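Local coordinates for beta-galactosidase (Bacteroides thetaiotaomicron, PDB 5MUJ), which is a glycoside hydrolase, probably an arabinofuranosidase, that binds side chain B of the plant pectin rhamnogalacturonan II and presumably cleaves within it, at residues E35-E40 against V282-Y287. Numbering follows the deposited sequence.
Sequences EQIYEE and VYVMFY
Ile37 is the helical side chain that meets the strand, and its two branches meet different valines: CD1 lies 4.0 Å from CG1 of Val282, while CG2 sits 4.0 Å from CG2 of Val284 and 4.1 Å from Val284 CG1, so the gamma methyl on CB meets both methyls of that valine. Ile37 lies across Val282 at a slant and runs past Val284 in the opposite sense. The torsions account for this split. With chi1 at -69°, CG1 of Ile37 runs opposite the carbonyl carbon, and a chi2 of 164° extends CD1 toward Val282; CG2 is left facing Val284. In Val282, chi1 of 79° puts CG1 between backbone N and carbonyl carbon, which places it against CD1. Backbones stay well apart, the Ile37 and Val284 CA atoms being 8.2 Å from each other. Val284 CG1 also lies over one face of the Phe286 ring, 4.0 Å above the plane and displaced toward the rim; the Phe286 side chain also touches Val41 of helix 31-41. Ile37 further packs on Phe303 and Ala305 of the adjacent strand 299-306. Helix 31-41 thus lies against one four-stranded antiparallel sheet of a five-sheet arrangement consistent with a five-bladed beta-propeller. No hydrogen bond joins the two segments, and all three touching residues are buried, which implies that the segments meet through apolar van der Waals contact alone, over a modest 111 Å² of buried surface.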
loop_
_atom_site.group_PDB
_atom_site.type_symbol
_atom_site.label_atom_id
_atom_site.label_comp_id
_atom_site.label_asym_id
_atom_site.label_seq_id
_atom_site.Cartn_x
_atom_site.Cartn_y
_atom_site.Cartn_z
ATOM N N GLU A 35 12.874 -13.049 -14.954
ATOM C CA GLU A 35 12.745 -12.316 -16.238
ATOM C C GLU A 35 11.367 -12.450 -16.904
ATOM O O GLU A 35 10.842 -11.461 -17.438
ATOM C CB GLU A 35 13.905 -12.704 -17.161
ATOM C CG GLU A 35 15.225 -12.161 -16.617
ATOM C CD GLU A 35 16.464 -12.741 -17.259
ATOM O OE1 GLU A 35 16.342 -13.447 -18.259
ATOM O OE2 GLU A 35 17.579 -12.478 -16.751
ATOM N N GLN A 36 10.775 -13.642 -16.843
ATOM C CA GLN A 36 9.407 -13.851 -17.340
ATOM C C GLN A 36 8.383 -13.022 -16.551
ATOM O O GLN A 36 7.462 -12.475 -17.135
ATOM C CB GLN A 36 9.014 -15.321 -17.279
ATOM C CG GLN A 36 9.785 -16.219 -18.239
ATOM C CD GLN A 36 9.595 -17.702 -17.963
ATOM O OE1 GLN A 36 8.858 -18.095 -17.055
ATOM N NE2 GLN A 36 10.268 -18.539 -18.753
ATOM N N ILE A 37 8.518 -12.980 -15.226
ATOM C CA ILE A 37 7.625 -12.172 -14.361
ATOM C C ILE A 37 7.747 -10.688 -14.715
ATOM O O ILE A 37 6.734 -10.013 -14.891
ATOM C CB ILE A 37 7.906 -12.395 -12.851
ATOM C CG1 ILE A 37 7.471 -13.812 -12.480
ATOM C CG2 ILE A 37 7.148 -11.370 -12.002
ATOM C CD1 ILE A 37 8.035 -14.306 -11.162
ATOM N N TYR A 38 8.978 -10.196 -14.881
ATOM C CA TYR A 38 9.187 -8.807 -15.323
ATOM C C TYR A 38 8.417 -8.490 -16.635
ATOM O O TYR A 38 7.727 -7.490 -16.722
ATOM C CB TYR A 38 10.695 -8.470 -15.459
ATOM C CG TYR A 38 10.962 -7.108 -16.083
ATOM C CD1 TYR A 38 10.941 -5.946 -15.338
ATOM C CD2 TYR A 38 11.249 -7.002 -17.440
ATOM C CE1 TYR A 38 11.182 -4.702 -15.924
ATOM C CE2 TYR A 38 11.494 -5.778 -18.026
ATOM C CZ TYR A 38 11.456 -4.639 -17.287
ATOM O OH TYR A 38 11.688 -3.419 -17.847
ATOM N N GLU A 39 8.556 -9.347 -17.635
ATOM C CA GLU A 39 7.920 -9.116 -18.928
ATOM C C GLU A 39 6.405 -9.137 -18.749
ATOM O O GLU A 39 5.705 -8.355 -19.367
ATOM C CB GLU A 39 8.375 -10.181 -19.899
ATOM C CG GLU A 39 9.827 -10.099 -20.317
ATOM C CD GLU A 39 10.324 -8.742 -20.817
ATOM O OE1 GLU A 39 9.555 -7.954 -21.419
ATOM O OE2 GLU A 39 11.532 -8.470 -20.665
ATOM N N GLU A 40 5.904 -10.009 -17.881
ATOM C CA GLU A 40 4.459 -10.095 -17.594
ATOM C C GLU A 40 3.886 -8.859 -16.885
ATOM O O GLU A 40 2.746 -8.475 -17.143
ATOM C CB GLU A 40 4.181 -11.371 -16.776
ATOM C CG GLU A 40 2.724 -11.657 -16.399
ATOM C CD GLU A 40 1.804 -11.940 -17.580
ATOM O OE1 GLU A 40 2.298 -12.271 -18.681
ATOM O OE2 GLU A 40 0.576 -11.858 -17.361
ATOM N N VAL A 282 3.819 -19.242 -8.177
ATOM C CA VAL A 282 4.684 -18.242 -7.545
ATOM C C VAL A 282 3.922 -16.998 -7.037
ATOM O O VAL A 282 2.947 -16.558 -7.638
ATOM C CB VAL A 282 5.885 -17.863 -8.457
ATOM C CG1 VAL A 282 5.479 -16.879 -9.544
ATOM C CG2 VAL A 282 7.073 -17.318 -7.643
ATOM N N TYR A 283 4.369 -16.466 -5.897
ATOM C CA TYR A 283 3.882 -15.197 -5.357
ATOM C C TYR A 283 4.799 -14.102 -5.837
ATOM O O TYR A 283 6.028 -14.273 -5.819
ATOM C CB TYR A 283 3.878 -15.192 -3.812
ATOM C CG TYR A 283 2.938 -16.200 -3.215
ATOM C CD1 TYR A 283 1.556 -15.952 -3.152
ATOM C CD2 TYR A 283 3.414 -17.404 -2.701
ATOM C CE1 TYR A 283 0.697 -16.875 -2.587
ATOM C CE2 TYR A 283 2.548 -18.338 -2.181
ATOM C CZ TYR A 283 1.198 -18.066 -2.125
ATOM O OH TYR A 283 0.358 -19.004 -1.584
ATOM N N VAL A 284 4.198 -12.989 -6.277
ATOM C CA VAL A 284 4.917 -11.809 -6.676
ATOM C C VAL A 284 4.593 -10.677 -5.718
ATOM O O VAL A 284 3.423 -10.359 -5.508
ATOM C CB VAL A 284 4.519 -11.406 -8.113
ATOM C CG1 VAL A 284 5.252 -10.130 -8.534
ATOM C CG2 VAL A 284 4.841 -12.564 -9.024
HETATM N N MSE A 285 5.621 -10.086 -5.114
HETATM C CA MSE A 285 5.444 -8.961 -4.255
HETATM C C MSE A 285 5.862 -7.748 -5.020
HETATM O O MSE A 285 7.043 -7.572 -5.329
HETATM C CB MSE A 285 6.322 -9.080 -2.998
HETATM C CG MSE A 285 6.134 -7.897 -2.073
HETATM SE SE MSE A 285 7.608 -7.758 -0.806
HETATM C CE MSE A 285 7.091 -9.252 0.340
ATOM N N PHE A 286 4.882 -6.886 -5.273
ATOM C CA PHE A 286 5.153 -5.525 -5.707
ATOM C C PHE A 286 5.459 -4.742 -4.439
ATOM O O PHE A 286 4.728 -4.868 -3.451
ATOM C CB PHE A 286 3.925 -4.949 -6.439
ATOM C CG PHE A 286 3.578 -5.698 -7.679
ATOM C CD1 PHE A 286 4.326 -5.501 -8.829
ATOM C CD2 PHE A 286 2.579 -6.665 -7.686
ATOM C CE1 PHE A 286 3.991 -6.172 -10.007
ATOM C CE2 PHE A 286 2.280 -7.359 -8.843
ATOM C CZ PHE A 286 3.039 -7.142 -9.990
ATOM N N TYR A 287 6.531 -3.962 -4.474
ATOM C CA TYR A 287 6.927 -3.144 -3.310
ATOM C C TYR A 287 7.597 -1.866 -3.771
ATOM O O TYR A 287 8.071 -1.781 -4.933
ATOM C CB TYR A 287 7.832 -3.973 -2.385
ATOM C CG TYR A 287 9.236 -4.157 -2.861
ATOM C CD1 TYR A 287 10.233 -3.244 -2.490
ATOM C CD2 TYR A 287 9.595 -5.245 -3.654
ATOM C CE1 TYR A 287 11.553 -3.420 -2.917
ATOM C CE2 TYR A 287 10.905 -5.428 -4.077
ATOM C CZ TYR A 287 11.873 -4.504 -3.696
ATOM O OH TYR A 287 13.160 -4.688 -4.129
#